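Local coordinates for ketosynthase (Streptomyces sp. MSC090213JE08, PDB 6KXD), which probably condenses a growing acyl-ACP with malonyl-ACP to give 3-oxoacyl-ACP and carbon dioxide, as the ketosynthase of the ishigamide type II polyketide synthase, at residues Ala120-Gln125 / Glu133-Val138; Thr43-Glu48 / Lys203-Phe208; Leu72-Arg77 / Ala145-Thr150; Pro59-Gly64 / Ala78-Val83; Phe50-Ala55 / Gly212-Asp217. All blocks are in the same frame, centred on the assembly; numbering follows the deposited sequence.

Contact 1: Ala120-Gln125 / Glu133-Val138; sequences AVLLEQ and EAMDPV
Ala134 starts the contact by setting its methyl CB against Gln125 O, 3.6 Å away, near the end of the 120-125 helical segment. Met135 comes next, and its side chain crosses that of Leu122 at about a right angle. Met135 CB packs on Leu122 CD2 at 3.7 Å, while Met135 CG lies only 3.2 Å from Leu122 O, a close carbon-to-oxygen approach. The one hydrogen bond across the contact belongs to the backbone of Asp136: its N donates to Gln125 OE1 at 2.9 Å with an N-H...O angle of 157°, the donor tilted 30° from the plane of the amide carbonyl. The Gln125 amide also passes across the Asp136 side chain, with Asp136 CB 3.6 Å from Gln125 OE1. Asp136 is also the N-cap of helix 137-140, which begins at Pro137: Val138 N bonds to Asp136 OD1 at 2.9 Å from above the carboxylate plane. With CG anti to the backbone N (chi1 -178°), the carboxylate is carried forward to that amide. Side-chain oxygens therefore take up both amides: Gln125 satisfies the one at the approach to the helix, and Asp136 the one in its first turn.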
# COMPACT_ATOMS: atom_id res chain seq x y z
N ALA A 120 -1.97 -8.00 17.73
CA ALA A 120 -2.79 -8.87 18.62
C ALA A 120 -1.99 -9.16 19.90
O ALA A 120 -2.46 -8.94 21.01
CB ALA A 120 -3.16 -10.12 17.90
N VAL A 121 -0.72 -9.46 19.72
CA VAL A 121 0.12 -9.77 20.88
C VAL A 121 0.27 -8.56 21.78
O VAL A 121 0.23 -8.67 23.04
CB VAL A 121 1.48 -10.33 20.44
CG1 VAL A 121 2.41 -10.44 21.64
CG2 VAL A 121 1.38 -11.65 19.70
N LEU A 122 0.40 -7.37 21.18
CA LEU A 122 0.38 -6.14 21.95
C LEU A 122 -0.90 -6.02 22.78
O LEU A 122 -0.84 -5.62 23.95
CB LEU A 122 0.50 -4.92 21.03
CG LEU A 122 1.91 -4.61 20.55
CD1 LEU A 122 1.86 -3.68 19.34
CD2 LEU A 122 2.69 -3.99 21.67
N LEU A 123 -2.05 -6.28 22.16
CA LEU A 123 -3.29 -6.15 22.92
C LEU A 123 -3.37 -7.20 24.04
O LEU A 123 -3.94 -6.89 25.05
CB LEU A 123 -4.49 -6.32 21.98
CG LEU A 123 -4.61 -5.19 20.97
CD1 LEU A 123 -5.78 -5.46 20.03
CD2 LEU A 123 -4.76 -3.85 21.68
N GLU A 124 -2.90 -8.41 23.77
CA GLU A 124 -2.76 -9.50 24.76
C GLU A 124 -1.98 -9.00 25.97
O GLU A 124 -2.36 -9.28 27.10
CB GLU A 124 -2.03 -10.73 24.21
CG GLU A 124 -2.77 -11.50 23.13
CD GLU A 124 -2.04 -12.76 22.68
OE1 GLU A 124 -0.99 -13.07 23.28
OE2 GLU A 124 -2.51 -13.42 21.72
N GLN A 125 -0.91 -8.23 25.73
CA GLN A 125 -0.04 -7.78 26.82
C GLN A 125 -0.81 -6.77 27.68
O GLN A 125 -0.77 -6.83 28.92
CB GLN A 125 1.30 -7.27 26.30
CG GLN A 125 2.06 -8.31 25.48
CD GLN A 125 3.22 -7.71 24.73
OE1 GLN A 125 3.25 -6.50 24.50
NE2 GLN A 125 4.18 -8.55 24.34
N GLU A 133 0.85 0.03 29.73
CA GLU A 133 2.28 0.17 29.92
C GLU A 133 2.99 -1.20 29.87
O GLU A 133 4.21 -1.25 29.83
CB GLU A 133 2.54 0.89 31.25
CG GLU A 133 1.78 2.21 31.39
CD GLU A 133 2.38 3.39 30.64
OE1 GLU A 133 3.45 3.19 30.03
OE2 GLU A 133 1.79 4.50 30.69
N ALA A 134 2.24 -2.30 29.87
CA ALA A 134 2.80 -3.67 29.74
C ALA A 134 3.18 -3.98 28.28
O ALA A 134 3.80 -4.99 27.99
CB ALA A 134 1.78 -4.66 30.24
N MET A 135 2.75 -3.14 27.34
CA MET A 135 3.00 -3.45 25.95
C MET A 135 4.49 -3.30 25.62
O MET A 135 5.14 -2.37 26.06
CB MET A 135 2.14 -2.54 25.08
CG MET A 135 0.73 -3.04 25.08
SD MET A 135 -0.31 -2.12 23.97
CE MET A 135 -0.28 -0.47 24.66
N ASP A 136 4.99 -4.24 24.82
CA ASP A 136 6.39 -4.31 24.44
C ASP A 136 6.71 -3.24 23.39
O ASP A 136 6.17 -3.27 22.29
CB ASP A 136 6.72 -5.72 23.96
CG ASP A 136 8.17 -5.96 23.58
OD1 ASP A 136 8.98 -5.01 23.68
OD2 ASP A 136 8.46 -7.07 23.17
N PRO A 137 7.66 -2.31 23.66
CA PRO A 137 8.09 -1.33 22.66
C PRO A 137 8.56 -2.00 21.36
O PRO A 137 8.41 -1.42 20.30
CB PRO A 137 9.23 -0.59 23.36
CG PRO A 137 8.83 -0.68 24.81
CD PRO A 137 8.37 -2.11 24.95
N VAL A 138 9.15 -3.19 21.47
CA VAL A 138 9.78 -3.83 20.33
C VAL A 138 8.68 -4.21 19.33
O VAL A 138 8.85 -4.04 18.12
CB VAL A 138 10.64 -5.03 20.74
CG1 VAL A 138 10.87 -6.01 19.62
CG2 VAL A 138 11.96 -4.54 21.31

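Contact 2: Thr43-Glu48 / Lys203-Phe208; sequences TRFDTE and KAFALF
Phe45 and Phe205 make this contact practically alone, and a single ring corner does most of the touching. Phe45 CZ is wedged against the root of the other side chain, 3.6 Å from Phe205 CB and 3.7 Å from Phe205 CG. The neighbouring Phe45 CE1 adds an approach of 3.9 Å to Phe205 CD2. The two rings form an offset edge-to-face pair, the edge of Phe45 turned to the face of Phe205, with centroids 5.7 Å apart and planes at 62°. The offset explains why CZ meets the CB and CG end of Phe205 and not the middle of its ring. No hydrogen bond joins the segments, so the attraction is apolar and aromatic.

The torsions put the rings there. Phe45 has CG between its backbone N and carbonyl carbon (chi1 64°), the crowded position, which sends the ring from an extended backbone toward the helix. Phe205 has CG anti to the backbone N. Just after Phe45 the loop is shaped by an Asx turn, in which Glu48 N donates to Asp46 OD1 at 3.2 Å.

The 43-48 loop links strand 40-41 to its antiparallel partner 54-55, and its start is held by Glu57, which accepts from Thr43 OG1 and Arg44 N. Phe205 projects from helix 202-210 into a nest that also includes Ile42, Phe50 and Leu214. Further round the same helix, Ala206 and Leu207 pack on Pro141 and Ile149 of the partner chain, so the helix lies between this loop and the dimer interface.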
# COMPACT_ATOMS: atom_id res chain seq x y z
N THR A 43 -0.51 -22.89 13.99
CA THR A 43 0.40 -22.84 15.15
C THR A 43 0.59 -21.39 15.65
O THR A 43 1.01 -21.16 16.79
CB THR A 43 1.75 -23.46 14.76
OG1 THR A 43 2.30 -22.69 13.70
CG2 THR A 43 1.65 -24.90 14.30
N ARG A 44 0.28 -20.40 14.81
CA ARG A 44 0.77 -19.04 15.06
C ARG A 44 0.02 -18.41 16.25
O ARG A 44 0.58 -17.58 16.98
CB ARG A 44 0.65 -18.15 13.83
CG ARG A 44 1.49 -16.88 13.95
CD ARG A 44 2.99 -17.11 13.88
NE ARG A 44 3.35 -18.16 12.92
CZ ARG A 44 3.16 -18.07 11.61
NH1 ARG A 44 2.72 -16.94 11.09
NH2 ARG A 44 3.39 -19.11 10.84
N PHE A 45 -1.23 -18.82 16.45
CA PHE A 45 -2.02 -18.29 17.52
C PHE A 45 -3.02 -19.36 17.96
O PHE A 45 -3.22 -20.35 17.27
CB PHE A 45 -2.73 -17.01 17.08
CG PHE A 45 -3.72 -17.23 15.97
CD1 PHE A 45 -5.04 -17.53 16.27
CD2 PHE A 45 -3.33 -17.18 14.64
CE1 PHE A 45 -5.95 -17.77 15.26
CE2 PHE A 45 -4.24 -17.43 13.63
CZ PHE A 45 -5.54 -17.74 13.94
N ASP A 46 -3.65 -19.07 19.09
CA ASP A 46 -4.60 -19.92 19.81
C ASP A 46 -5.90 -19.96 18.99
O ASP A 46 -6.53 -18.92 18.79
CB ASP A 46 -4.73 -19.32 21.21
CG ASP A 46 -5.63 -20.06 22.20
OD1 ASP A 46 -6.10 -21.15 21.87
OD2 ASP A 46 -5.83 -19.50 23.31
N THR A 47 -6.29 -21.15 18.50
CA THR A 47 -7.50 -21.33 17.69
C THR A 47 -8.71 -21.75 18.54
O THR A 47 -9.82 -21.88 18.00
CB THR A 47 -7.26 -22.32 16.54
OG1 THR A 47 -6.97 -23.63 17.04
CG2 THR A 47 -6.13 -21.90 15.63
N GLU A 48 -8.52 -21.93 19.85
CA GLU A 48 -9.59 -22.21 20.80
C GLU A 48 -10.77 -21.29 20.51
O GLU A 48 -10.68 -20.07 20.66
CB GLU A 48 -9.12 -21.97 22.24
CG GLU A 48 -10.23 -21.99 23.30
CD GLU A 48 -9.90 -21.37 24.66
OE1 GLU A 48 -10.84 -21.09 25.43
OE2 GLU A 48 -8.70 -21.17 24.95
N LYS A 203 -6.49 -11.84 13.53
CA LYS A 203 -7.36 -10.84 12.91
C LYS A 203 -8.01 -11.42 11.64
O LYS A 203 -9.24 -11.36 11.47
CB LYS A 203 -6.61 -9.53 12.64
CG LYS A 203 -7.39 -8.49 11.83
CD LYS A 203 -6.47 -7.59 11.00
CE LYS A 203 -7.19 -6.66 10.05
NZ LYS A 203 -6.21 -5.84 9.29
N ALA A 204 -7.19 -11.94 10.71
CA ALA A 204 -7.66 -12.41 9.39
C ALA A 204 -8.55 -13.64 9.55
O ALA A 204 -9.54 -13.80 8.86
CB ALA A 204 -6.51 -12.71 8.47
N PHE A 205 -8.13 -14.56 10.41
CA PHE A 205 -8.87 -15.79 10.68
C PHE A 205 -10.28 -15.44 11.17
O PHE A 205 -11.28 -15.92 10.61
CB PHE A 205 -8.10 -16.61 11.72
CG PHE A 205 -8.52 -18.05 11.74
CD1 PHE A 205 -8.46 -18.82 10.60
CD2 PHE A 205 -8.99 -18.62 12.90
CE1 PHE A 205 -8.83 -20.15 10.62
CE2 PHE A 205 -9.37 -19.95 12.91
CZ PHE A 205 -9.27 -20.71 11.78
N ALA A 206 -10.33 -14.60 12.19
CA ALA A 206 -11.58 -14.16 12.81
C ALA A 206 -12.43 -13.35 11.84
O ALA A 206 -13.66 -13.52 11.80
CB ALA A 206 -11.29 -13.38 14.05
N LEU A 207 -11.79 -12.51 11.03
CA LEU A 207 -12.52 -11.75 10.01
C LEU A 207 -13.24 -12.71 9.06
O LEU A 207 -14.46 -12.66 8.96
CB LEU A 207 -11.53 -10.83 9.29
CG LEU A 207 -11.88 -10.28 7.92
CD1 LEU A 207 -13.36 -10.18 7.67
CD2 LEU A 207 -11.20 -8.91 7.75
N PHE A 208 -12.50 -13.63 8.44
CA PHE A 208 -13.09 -14.50 7.43
C PHE A 208 -14.06 -15.49 8.08
O PHE A 208 -15.12 -15.76 7.54
CB PHE A 208 -12.00 -15.14 6.58
CG PHE A 208 -11.48 -14.12 5.60
CD1 PHE A 208 -12.18 -13.84 4.44
CD2 PHE A 208 -10.35 -13.37 5.89
CE1 PHE A 208 -11.72 -12.88 3.55
CE2 PHE A 208 -9.88 -12.41 5.00
CZ PHE A 208 -10.58 -12.16 3.84

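Contact 3: Leu72-Arg77 / Ala145-Thr150; sequences LDDMGR and AGRLST
Arg147 reaches from helix 147-156 to the backbone of Asp74, in the loop that leads into helix 77-93. Along that loop, Leu72 opens a short 3-10 turn closed by the bond from Met75 N to Leu72 O, 3.0 Å. Asp73 carries the turn forward, its carbonyl taken by Arg142 NH1. Asp74 O then receives Arg147 NH1 at 2.8 Å, with an N-H...O angle of 156°. The donor lies in the carbonyl plane, on a lone pair, and the oxygen sits at the guanidinium edge, only 13° out of its plane. The Arg147 chain runs extended as far as CD, which lies 3.3 Å from Asp74 O; the bend at chi3 (-70°) then swings the guanidinium so that NH1 reaches the same oxygen. The carboxylate of Asp74 stays apart: its OD1 is 4.6 Å from Arg147 NH1, and its OD2 forms a salt bridge with Arg154. A second arm of the guanidinium, NH2, is salt-bridged to Asp363 of the partner chain. Replacing Arg147 with a leucine would probably leave Asp74 O without this donor and deprive that Asp363 of a charged mate across the dimer interface. Past Asp74, Gly76 stands at the N-cap of helix 77-93. The bond thus joins the loop before helix 77-93 to helix 147-156, while Leu148, next to Arg147, rests on Ala78 of helix 77-93 and on Thr165 of strand 161-166.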
# COMPACT_ATOMS: atom_id res chain seq x y z
N LEU A 72 16.04 -9.84 13.88
CA LEU A 72 14.71 -10.44 13.71
C LEU A 72 13.64 -9.70 14.49
O LEU A 72 12.47 -9.60 14.01
CB LEU A 72 14.75 -11.92 14.09
CG LEU A 72 15.63 -12.80 13.20
CD1 LEU A 72 15.61 -14.25 13.69
CD2 LEU A 72 15.20 -12.70 11.75
N ASP A 73 13.98 -9.11 15.65
CA ASP A 73 12.95 -8.47 16.40
C ASP A 73 12.58 -7.10 15.78
O ASP A 73 11.69 -6.46 16.28
CB ASP A 73 13.29 -8.36 17.88
CG ASP A 73 14.42 -7.41 18.20
OD1 ASP A 73 14.93 -6.71 17.28
OD2 ASP A 73 14.83 -7.44 19.37
N ASP A 74 13.28 -6.67 14.73
CA ASP A 74 12.90 -5.45 14.03
C ASP A 74 11.71 -5.72 13.13
O ASP A 74 11.15 -4.82 12.55
CB ASP A 74 14.08 -4.91 13.22
CG ASP A 74 15.04 -4.09 14.05
OD1 ASP A 74 14.81 -3.99 15.26
OD2 ASP A 74 15.99 -3.51 13.45
N MET A 75 11.38 -7.00 12.95
CA MET A 75 10.32 -7.39 11.99
C MET A 75 9.38 -8.35 12.69
O MET A 75 9.86 -9.18 13.48
CB MET A 75 10.89 -8.15 10.82
CG MET A 75 11.94 -7.40 10.07
SD MET A 75 12.86 -8.42 8.98
CE MET A 75 14.11 -9.09 10.08
N GLY A 76 8.10 -8.32 12.34
CA GLY A 76 7.29 -9.44 12.61
C GLY A 76 7.43 -10.45 11.51
O GLY A 76 8.25 -10.33 10.61
N ARG A 77 6.56 -11.45 11.55
CA ARG A 77 6.66 -12.54 10.64
C ARG A 77 6.52 -12.07 9.19
O ARG A 77 7.18 -12.58 8.30
CB ARG A 77 5.61 -13.58 11.05
CG ARG A 77 5.78 -14.91 10.33
CD ARG A 77 7.11 -15.60 10.62
NE ARG A 77 7.04 -16.46 11.80
CZ ARG A 77 6.93 -17.79 11.80
NH1 ARG A 77 6.82 -18.47 10.67
NH2 ARG A 77 6.95 -18.43 12.95
N ALA A 145 3.00 -0.89 8.35
CA ALA A 145 3.15 -1.63 7.14
C ALA A 145 4.33 -1.13 6.29
O ALA A 145 4.89 -1.91 5.55
CB ALA A 145 1.85 -1.56 6.35
N GLY A 146 4.70 0.14 6.44
CA GLY A 146 5.77 0.75 5.67
C GLY A 146 7.05 -0.00 5.88
O GLY A 146 7.91 -0.09 5.01
N ARG A 147 7.16 -0.56 7.08
CA ARG A 147 8.37 -1.27 7.43
C ARG A 147 8.64 -2.50 6.54
O ARG A 147 9.79 -2.85 6.34
CB ARG A 147 8.30 -1.54 8.94
CG ARG A 147 9.45 -2.40 9.44
CD ARG A 147 9.35 -2.60 10.94
NE ARG A 147 9.63 -1.35 11.59
CZ ARG A 147 10.66 -1.10 12.37
NH1 ARG A 147 11.48 -2.08 12.72
NH2 ARG A 147 10.80 0.12 12.83
N LEU A 148 7.62 -3.16 5.97
CA LEU A 148 7.82 -4.31 5.17
C LEU A 148 8.73 -4.02 3.99
O LEU A 148 9.43 -4.93 3.54
CB LEU A 148 6.49 -4.81 4.61
CG LEU A 148 5.45 -5.23 5.64
CD1 LEU A 148 4.23 -5.79 4.94
CD2 LEU A 148 6.03 -6.25 6.60
N SER A 149 8.68 -2.79 3.46
CA SER A 149 9.48 -2.38 2.34
C SER A 149 10.86 -1.94 2.78
O SER A 149 11.83 -2.33 2.16
CB SER A 149 8.74 -1.28 1.54
OG SER A 149 7.83 -1.94 0.70
N THR A 150 10.90 -1.14 3.83
CA THR A 150 12.15 -0.52 4.29
C THR A 150 13.11 -1.59 4.83
O THR A 150 14.33 -1.47 4.64
CB THR A 150 11.94 0.58 5.33
OG1 THR A 150 11.32 0.08 6.52
CG2 THR A 150 11.17 1.75 4.74

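Contact 4: Pro59-Gly64 / Ala78-Val83; sequences PDFEPG and AGQYAV
Phe61 is the residue most covered here, and Tyr81 meets it in a T-shaped (edge-to-face) pair: the tyrosine edge points at the phenylalanine face, centroids 4.9 Å apart and planes at 84°. Tyr81 CE1 comes down off centre, 3.6 Å from Phe61 CD2. The opposite face of Phe61 is lined by its own loop, with Pro63 N 4.0 Å above the ring plane over the centre, so the ring is sandwiched between tyrosine and proline. Phe61 has CG anti to its backbone N (chi1 176°), which extends the ring from the loop to the helix.

Gln80 meets the rim of the same ring. Its OE1 lies near the ring plane, 3.4 Å from Phe61 CE2, with Gln80 CB backing the same corner. The amide thus faces the ring's slightly positive C-H edge with its oxygen, and its other end, NE2, donates to Leu72 O and weakly to Met75 O. That division keeps the amide's orientation settled. The phenol of Tyr81 has partners of its own, Glu233 and Arg77, and both aromatic rings pack on Ile18 of strand 10-19. No hydrogen bond crosses between the segments: in this N-terminal part of the thiolase-like fold, the loop after strand 54-55 is pinned to the N-terminal half of helix 77-93 by an aromatic face receiving C-H groups and by a ring edge lying against a carbonyl oxygen.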
# COMPACT_ATOMS: atom_id res chain seq x y z
N PRO A 59 5.31 -23.77 6.98
CA PRO A 59 5.51 -24.75 8.05
C PRO A 59 6.82 -24.59 8.86
O PRO A 59 6.78 -24.63 10.11
CB PRO A 59 5.46 -26.07 7.25
CG PRO A 59 6.01 -25.72 5.92
CD PRO A 59 5.47 -24.33 5.64
N ASP A 60 7.94 -24.39 8.16
CA ASP A 60 9.25 -24.58 8.77
C ASP A 60 10.21 -23.46 8.34
O ASP A 60 11.32 -23.72 7.87
CB ASP A 60 9.80 -25.98 8.44
CG ASP A 60 9.23 -27.09 9.30
OD1 ASP A 60 9.04 -26.87 10.52
OD2 ASP A 60 8.96 -28.18 8.75
N PHE A 61 9.79 -22.23 8.61
CA PHE A 61 10.53 -21.05 8.24
C PHE A 61 11.77 -20.88 9.12
O PHE A 61 11.68 -20.80 10.33
CB PHE A 61 9.62 -19.83 8.40
CG PHE A 61 10.30 -18.52 8.12
CD1 PHE A 61 10.90 -18.29 6.89
CD2 PHE A 61 10.27 -17.50 9.06
CE1 PHE A 61 11.51 -17.07 6.62
CE2 PHE A 61 10.89 -16.29 8.79
CZ PHE A 61 11.49 -16.08 7.57
N GLU A 62 12.94 -20.75 8.47
CA GLU A 62 14.20 -20.52 9.18
C GLU A 62 14.80 -19.20 8.70
O GLU A 62 15.45 -19.16 7.65
CB GLU A 62 15.17 -21.68 8.92
CG GLU A 62 14.82 -22.92 9.72
CD GLU A 62 15.64 -24.14 9.33
OE1 GLU A 62 15.37 -25.23 9.87
OE2 GLU A 62 16.55 -24.00 8.47
N PRO A 63 14.56 -18.12 9.46
CA PRO A 63 14.94 -16.78 9.00
C PRO A 63 16.45 -16.69 8.76
O PRO A 63 16.87 -16.05 7.81
CB PRO A 63 14.43 -15.84 10.10
CG PRO A 63 14.02 -16.70 11.27
CD PRO A 63 13.88 -18.11 10.76
N GLY A 64 17.24 -17.42 9.56
CA GLY A 64 18.68 -17.44 9.48
C GLY A 64 19.20 -17.86 8.11
O GLY A 64 20.33 -17.53 7.74
N ALA A 78 5.59 -11.15 8.90
CA ALA A 78 5.39 -10.80 7.52
C ALA A 78 6.68 -10.17 6.96
O ALA A 78 7.05 -10.44 5.82
CB ALA A 78 4.23 -9.87 7.38
N GLY A 79 7.28 -9.30 7.77
CA GLY A 79 8.54 -8.62 7.40
C GLY A 79 9.64 -9.62 7.19
O GLY A 79 10.37 -9.56 6.24
N GLN A 80 9.70 -10.63 8.06
CA GLN A 80 10.69 -11.66 7.88
C GLN A 80 10.46 -12.38 6.56
O GLN A 80 11.38 -12.59 5.79
CB GLN A 80 10.77 -12.61 9.07
CG GLN A 80 11.15 -11.90 10.34
CD GLN A 80 11.08 -12.84 11.52
OE1 GLN A 80 11.04 -14.05 11.36
NE2 GLN A 80 11.13 -12.27 12.70
N TYR A 81 9.20 -12.72 6.24
CA TYR A 81 8.99 -13.37 5.00
C TYR A 81 9.40 -12.50 3.82
O TYR A 81 9.98 -13.01 2.82
CB TYR A 81 7.52 -13.74 4.83
CG TYR A 81 6.97 -14.78 5.76
CD1 TYR A 81 7.78 -15.68 6.43
CD2 TYR A 81 5.60 -14.92 5.92
CE1 TYR A 81 7.25 -16.64 7.27
CE2 TYR A 81 5.05 -15.90 6.73
CZ TYR A 81 5.89 -16.78 7.40
OH TYR A 81 5.42 -17.74 8.24
N ALA A 82 9.12 -11.20 3.93
CA ALA A 82 9.37 -10.30 2.84
C ALA A 82 10.88 -10.27 2.55
O ALA A 82 11.33 -10.40 1.39
CB ALA A 82 8.88 -8.93 3.21
N VAL A 83 11.62 -10.13 3.64
CA VAL A 83 13.09 -9.99 3.58
C VAL A 83 13.68 -11.30 3.04
O VAL A 83 14.53 -11.27 2.13
CB VAL A 83 13.67 -9.61 4.95
CG1 VAL A 83 15.20 -9.60 4.93
CG2 VAL A 83 13.21 -8.25 5.44

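Contact 5: Phe50-Ala55 / Gly212-Asp217; sequences FGQNTA and GALTPD
Gln52 lays its amide beside Leu214 and Thr215, just past the Schellman motif that ends helix 202-210 at Gly212 in this thiolase-type fold. Its NE2 is 3.6 Å from both Leu214 CB and Leu214 CD1, so the amide nitrogen sits over the leucine side chain. The same NE2 is 2.7 Å from Thr215 O, yet the angle is too poor for a hydrogen bond. Gln52's chain is extended beyond CG, but chi1 (-147°) falls away from a staggered value, which may reflect some strain in the reach.

The next shell supplies the polar hold. Lys209 NZ, from the last turn of helix 202-210, donates to Gln52 OE1 and also to Phe50 O, fixing which end of the amide faces the 212-217 loop. An alanine here is likely to leave Lys209 with one acceptor fewer and open a gap beside Leu214. Leu214 is itself seated on Phe208 of the helix, while Ala213 and Thr215 bond through their backbones to Ile229. Asn53 and Ala55 are held by backbone hydrogen bonds to Ile42 and Arg40. Thr215 OG1 finds its main partner in Val218 O and accepts a weak bond from Asp217 N at 3.3 Å.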
# COMPACT_ATOMS: atom_id res chain seq x y z
N PHE A 50 -12.81 -21.01 17.82
CA PHE A 50 -13.14 -20.72 16.43
C PHE A 50 -13.90 -21.89 15.81
O PHE A 50 -14.41 -21.76 14.68
CB PHE A 50 -11.87 -20.46 15.61
CG PHE A 50 -11.28 -19.09 15.80
CD1 PHE A 50 -11.75 -18.03 15.06
CD2 PHE A 50 -10.25 -18.86 16.71
CE1 PHE A 50 -11.22 -16.76 15.23
CE2 PHE A 50 -9.72 -17.59 16.87
CZ PHE A 50 -10.23 -16.53 16.16
N GLY A 51 -13.90 -23.04 16.51
CA GLY A 51 -14.51 -24.28 16.05
C GLY A 51 -13.76 -24.87 14.89
O GLY A 51 -14.24 -25.73 14.20
N GLN A 52 -12.54 -24.38 14.66
CA GLN A 52 -11.85 -24.58 13.39
C GLN A 52 -10.39 -24.15 13.56
O GLN A 52 -10.13 -23.28 14.38
CB GLN A 52 -12.51 -23.69 12.35
CG GLN A 52 -12.51 -24.27 10.96
CD GLN A 52 -13.18 -23.26 10.06
OE1 GLN A 52 -14.25 -22.72 10.39
NE2 GLN A 52 -12.54 -22.97 8.94
N ASN A 53 -9.44 -24.84 12.92
CA ASN A 53 -8.02 -24.54 13.25
C ASN A 53 -7.05 -24.89 12.11
O ASN A 53 -5.86 -25.14 12.36
CB ASN A 53 -7.60 -25.24 14.55
CG ASN A 53 -7.13 -26.65 14.30
OD1 ASN A 53 -7.65 -27.32 13.41
ND2 ASN A 53 -6.08 -27.07 14.99
N THR A 54 -7.52 -24.84 10.86
CA THR A 54 -6.70 -25.05 9.68
C THR A 54 -6.44 -23.72 8.97
O THR A 54 -7.32 -22.87 8.85
CB THR A 54 -7.38 -26.02 8.71
OG1 THR A 54 -7.67 -27.22 9.44
CG2 THR A 54 -6.55 -26.31 7.48
N ALA A 55 -5.23 -23.56 8.47
CA ALA A 55 -4.82 -22.41 7.67
C ALA A 55 -3.68 -22.92 6.81
O ALA A 55 -3.30 -24.08 6.95
CB ALA A 55 -4.41 -21.28 8.55
N GLY A 212 -18.28 -15.95 7.44
CA GLY A 212 -18.72 -17.26 6.94
C GLY A 212 -18.01 -17.63 5.65
O GLY A 212 -18.50 -18.42 4.87
N ALA A 213 -16.81 -17.05 5.44
CA ALA A 213 -16.06 -17.24 4.24
C ALA A 213 -14.91 -18.24 4.45
O ALA A 213 -14.13 -18.44 3.52
CB ALA A 213 -15.54 -15.92 3.77
N LEU A 214 -14.81 -18.85 5.64
CA LEU A 214 -13.81 -19.90 5.87
C LEU A 214 -14.39 -21.26 5.46
O LEU A 214 -15.47 -21.61 5.91
CB LEU A 214 -13.44 -19.91 7.35
CG LEU A 214 -12.34 -18.96 7.79
CD1 LEU A 214 -11.79 -19.41 9.12
CD2 LEU A 214 -11.22 -18.86 6.75
N THR A 215 -13.69 -22.01 4.62
CA THR A 215 -14.05 -23.40 4.35
C THR A 215 -13.95 -24.22 5.64
O THR A 215 -13.07 -23.96 6.48
CB THR A 215 -13.17 -24.02 3.25
OG1 THR A 215 -13.75 -25.29 2.95
CG2 THR A 215 -11.72 -24.19 3.66
N PRO A 216 -14.87 -25.18 5.88
CA PRO A 216 -14.73 -26.10 7.01
C PRO A 216 -13.75 -27.25 6.71
O PRO A 216 -13.38 -27.96 7.64
CB PRO A 216 -16.17 -26.59 7.28
CG PRO A 216 -17.00 -26.18 6.07
CD PRO A 216 -16.09 -25.44 5.10
N ASP A 217 -13.35 -27.44 5.45
CA ASP A 217 -12.34 -28.45 5.12
C ASP A 217 -11.28 -27.85 4.19
O ASP A 217 -10.24 -27.45 4.67
CB ASP A 217 -12.94 -29.73 4.52
CG ASP A 217 -14.14 -29.50 3.62
OD1 ASP A 217 -14.10 -28.56 2.79
OD2 ASP A 217 -15.10 -30.29 3.74

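Contacts 2 and 5 are close neighbours, with centres 9 Å apart and segments alternating along the chain. They share helix 202-210 and its exit: Phe208 O probably accepts from Ala213 N at 3.0 Å, and Phe205 CE1 lies 3.4 Å from Leu214 CD1. Contacts 3 and 4, 11 Å between centres, form a second such pair round the start of helix 77-93, where Met75 SD meets Val83 CG2 at 3.6 Å. Arg44 NH2 connects the pairs, 3.6 Å from Tyr81 OH. Contact 1 lies farther out, its centre 17 Å from that of contact 3, yet Val138 CG1 touches Asp73 O at 3.5 Å. All five belong to the N-terminal ketosynthase region.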